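Local structure of HTH-type transcriptional regulator KdgR (1YSP) at residues R123-P128 against E152-Y157; R14-S17 against T23-L26; R71-V76 against P101-V106. The protein represses transcription of the genes for 2-keto-3-deoxygluconate transport and catabolism and of eda, the chain here being its C-terminal, IclR-type domain. All coordinates share one frame; numbering follows the deposited sequence.

Contact 1 (R123-P128 against E152-Y157); sequences RCIAVP and ERLQEY
Ile125, near the start of strand 123-130, points its side chain at helix 151-172 and meets two residues about one helical turn apart, Leu154 and Tyr157. The long branch of the isoleucine does the touching. Its CG1 stands anti to the carbonyl carbon (chi1 -54°), and an extended second torsion carries CD1 out from the sheet. There CD1 lies 4.1 Å from CB of Tyr157, near the plane of the phenol ring and at its edge, the two side chains crossing at about a right angle. Leu154 CD1 meets the same branch, 3.7 Å from Ile125 CG1, the two side chains crossing at a slant; the model places the two terminal methyls too close together for their exact separation to carry weight. Isoleucine suits this place: its CG1-CD1 arm is long enough to reach Leu154 and Tyr157, and it has no polar atom to bury.

The phenol is held at its polar end. The main partner of the hydroxyl is Glu22, whose OE2 hydrogen-bonds to it; from the same helix NH1 of Arg153 donates to Tyr157 OH at 3.1 Å, with the hydroxyl in the guanidinium plane. CG of Arg153 lies 3.6 Å above one face of the Tyr157 ring, toward the rim. Tyrosine thus serves both ends of its position, an apolar CB toward the strand and a polar tip gripped twice. Phe144 also meets the ring, and Val158 touches Ile125 further along the helix. The arrangement is that of a helix packed on the face of an antiparallel sheet, here in the GAF-like alpha/beta fold of the IclR C-terminal domain.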
loop_
_atom_site.group_PDB
_atom_site.type_symbol
_atom_site.label_atom_id
_atom_site.label_comp_id
_atom_site.label_asym_id
_atom_site.label_seq_id
_atom_site.Cartn_x
_atom_site.Cartn_y
_atom_site.Cartn_z
ATOM N N ARG A 123 5.906 5.775 8.951
ATOM C CA ARG A 123 6.066 5.767 7.508
ATOM C C ARG A 123 5.811 4.359 6.981
ATOM O O ARG A 123 6.149 3.384 7.654
ATOM C CB ARG A 123 7.428 6.275 7.079
ATOM C CG ARG A 123 7.457 6.493 5.584
ATOM C CD ARG A 123 8.812 6.596 4.944
ATOM N NE ARG A 123 9.501 7.846 5.140
ATOM C CZ ARG A 123 10.065 8.567 4.169
ATOM N NH1 ARG A 123 9.968 8.212 2.888
ATOM N NH2 ARG A 123 10.730 9.665 4.486
ATOM N N CYS A 124 5.194 4.274 5.805
ATOM C CA CYS A 124 4.884 2.981 5.171
ATOM C C CYS A 124 5.231 3.055 3.699
ATOM O O CYS A 124 5.222 4.153 3.083
ATOM C CB CYS A 124 3.398 2.618 5.380
ATOM S SG CYS A 124 3.013 2.185 7.107
ATOM N N ILE A 125 5.619 1.911 3.127
ATOM C CA ILE A 125 5.922 1.823 1.717
ATOM C C ILE A 125 5.104 0.612 1.192
ATOM O O ILE A 125 5.025 -0.392 1.911
ATOM C CB ILE A 125 7.418 1.540 1.393
ATOM C CG1 ILE A 125 8.373 2.568 2.074
ATOM C CG2 ILE A 125 7.615 1.388 -0.141
ATOM C CD1 ILE A 125 9.817 2.051 2.137
ATOM N N ALA A 126 4.497 0.726 0.001
ATOM C CA ALA A 126 3.658 -0.416 -0.478
ATOM C C ALA A 126 3.790 -0.612 -1.947
ATOM O O ALA A 126 4.137 0.339 -2.669
ATOM C CB ALA A 126 2.190 -0.198 -0.121
ATOM N N VAL A 127 3.468 -1.849 -2.400
ATOM C CA VAL A 127 3.531 -2.212 -3.782
ATOM C C VAL A 127 2.252 -2.935 -4.176
ATOM O O VAL A 127 1.600 -3.516 -3.329
ATOM C CB VAL A 127 4.770 -3.130 -4.159
ATOM C CG1 VAL A 127 6.136 -2.342 -3.974
ATOM C CG2 VAL A 127 4.712 -4.453 -3.416
ATOM N N PRO A 128 1.885 -2.847 -5.470
ATOM C CA PRO A 128 0.653 -3.513 -5.938
ATOM C C PRO A 128 0.757 -5.054 -6.036
ATOM O O PRO A 128 1.803 -5.566 -6.464
ATOM C CB PRO A 128 0.455 -2.894 -7.315
ATOM C CG PRO A 128 1.889 -2.592 -7.805
ATOM C CD PRO A 128 2.555 -2.072 -6.541
ATOM N N GLU A 152 18.805 4.156 0.528
ATOM C CA GLU A 152 19.226 2.769 0.398
ATOM C C GLU A 152 18.261 1.817 1.089
ATOM O O GLU A 152 17.926 0.775 0.505
ATOM C CB GLU A 152 20.659 2.550 0.900
ATOM C CG GLU A 152 21.691 3.014 -0.079
ATOM C CD GLU A 152 22.076 4.471 0.143
ATOM O OE1 GLU A 152 21.552 5.103 1.098
ATOM O OE2 GLU A 152 22.911 4.984 -0.645
ATOM N N ARG A 153 17.813 2.148 2.299
ATOM C CA ARG A 153 16.832 1.272 2.960
ATOM C C ARG A 153 15.523 1.241 2.140
ATOM O O ARG A 153 14.972 0.169 1.871
ATOM C CB ARG A 153 16.530 1.686 4.401
ATOM C CG ARG A 153 15.607 0.705 5.138
ATOM C CD ARG A 153 15.298 1.122 6.565
ATOM N NE ARG A 153 16.527 1.205 7.360
ATOM C CZ ARG A 153 17.020 0.216 8.098
ATOM N NH1 ARG A 153 16.405 -0.973 8.175
ATOM N NH2 ARG A 153 18.162 0.415 8.754
ATOM N N LEU A 154 15.063 2.429 1.727
ATOM C CA LEU A 154 13.842 2.504 0.893
ATOM C C LEU A 154 13.942 1.618 -0.364
ATOM O O LEU A 154 13.052 0.803 -0.631
ATOM C CB LEU A 154 13.590 3.959 0.506
ATOM C CG LEU A 154 12.511 4.166 -0.560
ATOM C CD1 LEU A 154 11.209 3.723 0.021
ATOM C CD2 LEU A 154 12.466 5.629 -0.943
ATOM N N GLN A 155 15.022 1.763 -1.129
ATOM C CA GLN A 155 15.180 0.988 -2.349
ATOM C C GLN A 155 15.277 -0.538 -2.088
ATOM O O GLN A 155 14.700 -1.337 -2.844
ATOM C CB GLN A 155 16.329 1.549 -3.229
ATOM C CG GLN A 155 16.028 2.965 -3.863
ATOM C CD GLN A 155 14.812 2.993 -4.820
ATOM O OE1 GLN A 155 14.685 2.138 -5.713
ATOM N NE2 GLN A 155 13.913 3.987 -4.638
ATOM N N GLU A 156 15.976 -0.936 -1.026
ATOM C CA GLU A 156 16.050 -2.365 -0.649
ATOM C C GLU A 156 14.649 -2.885 -0.248
ATOM O O GLU A 156 14.208 -3.956 -0.683
ATOM C CB GLU A 156 17.045 -2.544 0.498
ATOM C CG GLU A 156 17.052 -3.953 1.134
ATOM C CD GLU A 156 18.398 -4.343 1.769
ATOM O OE1 GLU A 156 19.469 -3.957 1.241
ATOM O OE2 GLU A 156 18.372 -5.036 2.806
ATOM N N TYR A 157 13.905 -2.065 0.503
ATOM C CA TYR A 157 12.537 -2.435 0.938
ATOM C C TYR A 157 11.625 -2.565 -0.267
ATOM O O TYR A 157 10.829 -3.497 -0.328
ATOM C CB TYR A 157 11.958 -1.422 1.947
ATOM C CG TYR A 157 12.408 -1.620 3.368
ATOM C CD1 TYR A 157 13.508 -2.446 3.691
ATOM C CD2 TYR A 157 11.780 -0.948 4.401
ATOM C CE1 TYR A 157 13.930 -2.579 4.969
ATOM C CE2 TYR A 157 12.204 -1.098 5.710
ATOM C CZ TYR A 157 13.288 -1.910 5.979
ATOM O OH TYR A 157 13.687 -2.056 7.274
#

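Contact 2 (R14-S17 against T23-L26); sequences RELS and TIHL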
loop_
_atom_site.group_PDB
_atom_site.type_symbol
_atom_site.label_atom_id
_atom_site.label_comp_id
_atom_site.label_asym_id
_atom_site.label_seq_id
_atom_site.Cartn_x
_atom_site.Cartn_y
_atom_site.Cartn_z
ATOM N N ARG A 14 5.659 -13.403 5.941
ATOM C CA ARG A 14 6.548 -13.976 6.965
ATOM C C ARG A 14 8.011 -13.891 6.529
ATOM O O ARG A 14 8.873 -13.524 7.344
ATOM C CB ARG A 14 6.109 -15.394 7.385
ATOM C CG ARG A 14 4.769 -15.411 8.142
ATOM C CD ARG A 14 4.084 -16.827 8.154
ATOM N NE ARG A 14 2.896 -16.773 8.991
ATOM C CZ ARG A 14 2.856 -16.990 10.297
ATOM N NH1 ARG A 14 3.936 -17.364 10.955
ATOM N NH2 ARG A 14 1.723 -16.844 10.937
ATOM N N GLU A 15 8.277 -14.121 5.239
ATOM C CA GLU A 15 9.598 -13.900 4.654
ATOM C C GLU A 15 10.144 -12.424 4.749
ATOM O O GLU A 15 11.305 -12.180 5.122
ATOM C CB GLU A 15 9.645 -14.451 3.231
ATOM C CG GLU A 15 10.987 -14.307 2.516
ATOM C CD GLU A 15 12.054 -15.343 2.927
ATOM O OE1 GLU A 15 11.984 -15.981 4.003
ATOM O OE2 GLU A 15 12.982 -15.507 2.129
ATOM N N LEU A 16 9.299 -11.453 4.429
ATOM C CA LEU A 16 9.691 -10.051 4.627
ATOM C C LEU A 16 9.948 -9.731 6.100
ATOM O O LEU A 16 10.864 -8.983 6.412
ATOM C CB LEU A 16 8.578 -9.121 4.106
ATOM C CG LEU A 16 8.449 -9.032 2.588
ATOM C CD1 LEU A 16 7.020 -8.470 2.218
ATOM C CD2 LEU A 16 9.620 -8.188 1.966
ATOM N N SER A 17 9.133 -10.259 6.997
ATOM C CA SER A 17 9.314 -10.026 8.428
ATOM C C SER A 17 10.665 -10.603 8.868
ATOM O O SER A 17 11.459 -9.918 9.530
ATOM C CB SER A 17 8.171 -10.611 9.229
ATOM O OG SER A 17 8.458 -10.689 10.626
ATOM N N THR A 23 6.951 -4.333 10.382
ATOM C CA THR A 23 5.532 -4.687 10.365
ATOM C C THR A 23 5.140 -4.793 8.887
ATOM O O THR A 23 5.378 -3.861 8.104
ATOM C CB THR A 23 4.598 -3.605 11.040
ATOM O OG1 THR A 23 5.054 -3.267 12.353
ATOM C CG2 THR A 23 3.156 -4.117 11.174
ATOM N N ILE A 24 4.500 -5.901 8.530
ATOM C CA ILE A 24 4.031 -6.142 7.137
ATOM C C ILE A 24 2.498 -6.260 7.108
ATOM O O ILE A 24 1.911 -6.957 7.931
ATOM C CB ILE A 24 4.616 -7.478 6.583
ATOM C CG1 ILE A 24 6.028 -7.757 7.125
ATOM C CG2 ILE A 24 4.453 -7.593 5.057
ATOM C CD1 ILE A 24 7.105 -6.802 6.688
ATOM N N HIS A 25 1.855 -5.511 6.190
ATOM C CA HIS A 25 0.411 -5.513 5.975
ATOM C C HIS A 25 0.008 -5.941 4.552
ATOM O O HIS A 25 0.728 -5.719 3.561
ATOM C CB HIS A 25 -0.165 -4.081 6.182
ATOM C CG HIS A 25 -0.251 -3.677 7.618
ATOM N ND1 HIS A 25 0.694 -2.884 8.228
ATOM C CD2 HIS A 25 -1.163 -3.983 8.573
ATOM C CE1 HIS A 25 0.351 -2.682 9.488
ATOM N NE2 HIS A 25 -0.763 -3.354 9.728
ATOM N N LEU A 26 -1.188 -6.530 4.461
ATOM C CA LEU A 26 -1.844 -6.764 3.169
ATOM C C LEU A 26 -3.211 -6.080 3.281
ATOM O O LEU A 26 -3.959 -6.341 4.225
ATOM C CB LEU A 26 -2.004 -8.262 2.872
ATOM C CG LEU A 26 -2.577 -8.550 1.488
ATOM C CD1 LEU A 26 -1.596 -8.302 0.376
ATOM C CD2 LEU A 26 -3.064 -10.045 1.476
#
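The last turns of helix 4-20 lie beside the start of strand 24-30, the backbones coming nearest at Ser17 and Ile24, whose CA atoms are 6.7 Å apart; no hydrogen bond joins the two segments. Ile24 fills the space between them. Its CG1 branch, with chi1 at -34°, well short of a staggered value, and chi2 near -66°, turns so that CD1 comes to 3.8 Å from CB of Leu16. CG1 itself rests 4.1 Å from CB of Ser17. The short branch works separately: Ile24 CG2 meets Leu16 CD1 at 3.9 Å, so the leucine, crossing at about a right angle, is touched at both its base and its tip. Here the first helix of this chain packs on the sheet that the chain enters directly after it, as part of the alpha/beta fold of the IclR domain. Leucine suits its place because its side chain also touches Leu140 of the sheet and Met160, Leu161 and Ala164 of helix 151-172. Ser17, with its small side chain, lets the isoleucine lie close to the helix backbone, Ile24 CG1 being 4.0 Å from Ser17 N. Replacing Ile24 by an alanine would probably leave Leu16 CB and CD1 without their partners on the strand and open a gap between helix and sheet.

Contact 3 (R71-V76 against P101-V106); sequences RDRDEV and PVLDQV
Segment 71-76 passes from a loop into the first turn of helix 73-80, while 101-106 is helical throughout, part of helix 96-109, with its backbone bond from Val106 N to Val102 O at 2.9 Å. The start of the first helix is marked by Asp72 at the N-cap, whose OD2 accepts a weak bond from Glu75 N; aspartate suits the site, as its short carboxylate can reach forward to the N-H of a residue three places on.

Arg73, directly after the cap, reaches across to the second helix. Its CG is anti to the backbone N (chi1 -158°), and bends at chi2 and chi3 then fold the chain round to deliver the guanidinium beside Asp104. NH1 lies 3.0 Å from Asp104 OD1 in a salt bridge made at the edge of the guanidinium, near its plane, with the two flat groups only 12° apart. The same guanidinium also lies against Leu103: NH1 is 3.9 Å from Leu103 CB, and Leu103 CD1 sits above one face, 4.3 Å from the plane and toward the rim. NH2 has a further, weak bond to Ala69 O.

Here helix 73-80 and helix 96-109 of the alpha/beta IclR domain meet, through an ionic link at the exposed margin and an apolar contact on the buried flank. Arginine serves the margin well, since its flat head can lie over a leucine while its edge meets a carboxylate.

Deeper in, Val76 CG1 approaches Leu103 CD1 at 4.1 Å, the two side chains sliding past each other in opposite directions. Leucine is long enough to touch this valine as well as Lys65 and Leu68 of helix 62-69, and Leu100 of its own helix lies against both Arg73 and Val76.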
loop_
_atom_site.group_PDB
_atom_site.type_symbol
_atom_site.label_atom_id
_atom_site.label_comp_id
_atom_site.label_asym_id
_atom_site.label_seq_id
_atom_site.Cartn_x
_atom_site.Cartn_y
_atom_site.Cartn_z
ATOM N N ARG A 71 -5.618 2.310 -11.645
ATOM C CA ARG A 71 -7.034 2.214 -12.015
ATOM C C ARG A 71 -7.414 3.232 -13.051
ATOM O O ARG A 71 -6.729 4.258 -13.197
ATOM C CB ARG A 71 -7.949 2.402 -10.814
ATOM C CG ARG A 71 -8.175 1.190 -10.023
ATOM C CD ARG A 71 -9.408 1.412 -9.214
ATOM N NE ARG A 71 -9.327 0.727 -7.944
ATOM C CZ ARG A 71 -9.759 -0.507 -7.714
ATOM N NH1 ARG A 71 -9.615 -1.023 -6.501
ATOM N NH2 ARG A 71 -10.331 -1.232 -8.675
ATOM N N ASP A 72 -8.501 2.929 -13.787
ATOM C CA ASP A 72 -9.095 3.894 -14.712
ATOM C C ASP A 72 -9.365 5.142 -13.875
ATOM O O ASP A 72 -9.971 5.051 -12.803
ATOM C CB ASP A 72 -10.384 3.325 -15.356
ATOM C CG ASP A 72 -11.189 4.379 -16.165
ATOM O OD1 ASP A 72 -10.608 5.106 -17.017
ATOM O OD2 ASP A 72 -12.424 4.466 -15.948
ATOM N N ARG A 73 -8.882 6.287 -14.352
ATOM C CA ARG A 73 -8.971 7.540 -13.609
ATOM C C ARG A 73 -10.417 8.044 -13.429
ATOM O O ARG A 73 -10.676 8.977 -12.649
ATOM C CB ARG A 73 -8.114 8.615 -14.274
ATOM C CG ARG A 73 -7.711 9.756 -13.329
ATOM C CD ARG A 73 -6.231 9.685 -12.873
ATOM N NE ARG A 73 -5.838 8.356 -12.393
ATOM C CZ ARG A 73 -4.616 8.021 -11.976
ATOM N NH1 ARG A 73 -3.627 8.921 -11.952
ATOM N NH2 ARG A 73 -4.376 6.772 -11.570
ATOM N N ASP A 74 -11.346 7.427 -14.159
ATOM C CA ASP A 74 -12.767 7.727 -13.991
ATOM C C ASP A 74 -13.392 6.888 -12.895
ATOM O O ASP A 74 -14.166 7.412 -12.097
ATOM C CB ASP A 74 -13.544 7.648 -15.320
ATOM C CG ASP A 74 -13.851 9.036 -15.883
ATOM O OD1 ASP A 74 -14.972 9.543 -15.641
ATOM O OD2 ASP A 74 -12.972 9.647 -16.520
ATOM N N GLU A 75 -13.027 5.610 -12.841
ATOM C CA GLU A 75 -13.254 4.778 -11.670
ATOM C C GLU A 75 -12.675 5.406 -10.377
ATOM O O GLU A 75 -13.349 5.412 -9.362
ATOM C CB GLU A 75 -12.633 3.406 -11.878
ATOM C CG GLU A 75 -13.592 2.312 -12.316
ATOM C CD GLU A 75 -13.217 0.992 -11.685
ATOM O OE1 GLU A 75 -13.221 -0.063 -12.381
ATOM O OE2 GLU A 75 -12.885 1.031 -10.478
ATOM N N VAL A 76 -11.452 5.945 -10.448
ATOM C CA VAL A 76 -10.809 6.648 -9.309
ATOM C C VAL A 76 -11.677 7.813 -8.837
ATOM O O VAL A 76 -12.076 7.851 -7.684
ATOM C CB VAL A 76 -9.349 7.135 -9.625
ATOM C CG1 VAL A 76 -8.840 8.121 -8.540
ATOM C CG2 VAL A 76 -8.371 5.941 -9.770
ATOM N N PRO A 101 -2.205 13.790 -9.050
ATOM C CA PRO A 101 -0.775 13.848 -9.403
ATOM C C PRO A 101 0.095 12.909 -8.544
ATOM O O PRO A 101 1.073 12.363 -9.031
ATOM C CB PRO A 101 -0.404 15.339 -9.158
ATOM C CG PRO A 101 -1.682 16.065 -9.348
ATOM C CD PRO A 101 -2.690 15.128 -8.645
ATOM N N VAL A 102 -0.257 12.705 -7.274
ATOM C CA VAL A 102 0.516 11.746 -6.458
ATOM C C VAL A 102 0.369 10.311 -7.036
ATOM O O VAL A 102 1.351 9.546 -7.159
ATOM C CB VAL A 102 0.087 11.850 -4.980
ATOM C CG1 VAL A 102 0.602 10.668 -4.152
ATOM C CG2 VAL A 102 0.556 13.217 -4.386
ATOM N N LEU A 103 -0.846 9.969 -7.429
ATOM C CA LEU A 103 -1.096 8.657 -8.033
ATOM C C LEU A 103 -0.300 8.450 -9.333
ATOM O O LEU A 103 0.125 7.314 -9.645
ATOM C CB LEU A 103 -2.585 8.457 -8.243
ATOM C CG LEU A 103 -3.452 8.461 -6.973
ATOM C CD1 LEU A 103 -4.839 8.070 -7.452
ATOM C CD2 LEU A 103 -2.974 7.504 -5.895
ATOM N N ASP A 104 -0.107 9.532 -10.090
ATOM C CA ASP A 104 0.752 9.500 -11.290
ATOM C C ASP A 104 2.163 9.057 -10.907
ATOM O O ASP A 104 2.759 8.173 -11.569
ATOM C CB ASP A 104 0.860 10.871 -11.980
ATOM C CG ASP A 104 -0.410 11.311 -12.685
ATOM O OD1 ASP A 104 -1.298 10.505 -12.971
ATOM O OD2 ASP A 104 -0.505 12.537 -12.927
ATOM N N GLN A 105 2.719 9.676 -9.866
ATOM C CA GLN A 105 4.072 9.339 -9.422
ATOM C C GLN A 105 4.122 7.888 -8.899
ATOM O O GLN A 105 5.110 7.163 -9.165
ATOM C CB GLN A 105 4.545 10.305 -8.350
ATOM C CG GLN A 105 5.876 9.984 -7.737
ATOM C CD GLN A 105 7.011 10.227 -8.710
ATOM O OE1 GLN A 105 6.840 10.975 -9.687
ATOM N NE2 GLN A 105 8.163 9.594 -8.474
ATOM N N VAL A 106 3.088 7.480 -8.162
ATOM C CA VAL A 106 3.044 6.095 -7.654
ATOM C C VAL A 106 3.141 5.090 -8.841
ATOM O O VAL A 106 3.971 4.178 -8.823
ATOM C CB VAL A 106 1.752 5.856 -6.784
ATOM C CG1 VAL A 106 1.557 4.353 -6.437
ATOM C CG2 VAL A 106 1.824 6.672 -5.477
#

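How the contacts relate
From the N terminus, contact 2 comes first, where helix 4-20 leads into strand 24-30, with five residues between its segments, three of them still in the helix. Contact 3 follows, bringing helix 73-80 against helix 96-109, with 24 residues between segments 71-76 and 101-106. Contact 1 closes last, its strand 123-130 and helix 151-172 bracketing strand 136-142. The three loops lie in series, neither nesting nor crossing. Contacts 1 and 2 reach the same antiparallel sheet, their centres about 12 Å apart, and helix 151-172, which carries half of contact 1, also borders contact 2. Contact 3, about 26 Å from contact 2 between centres, joins helices on the opposite side of the chain's centre.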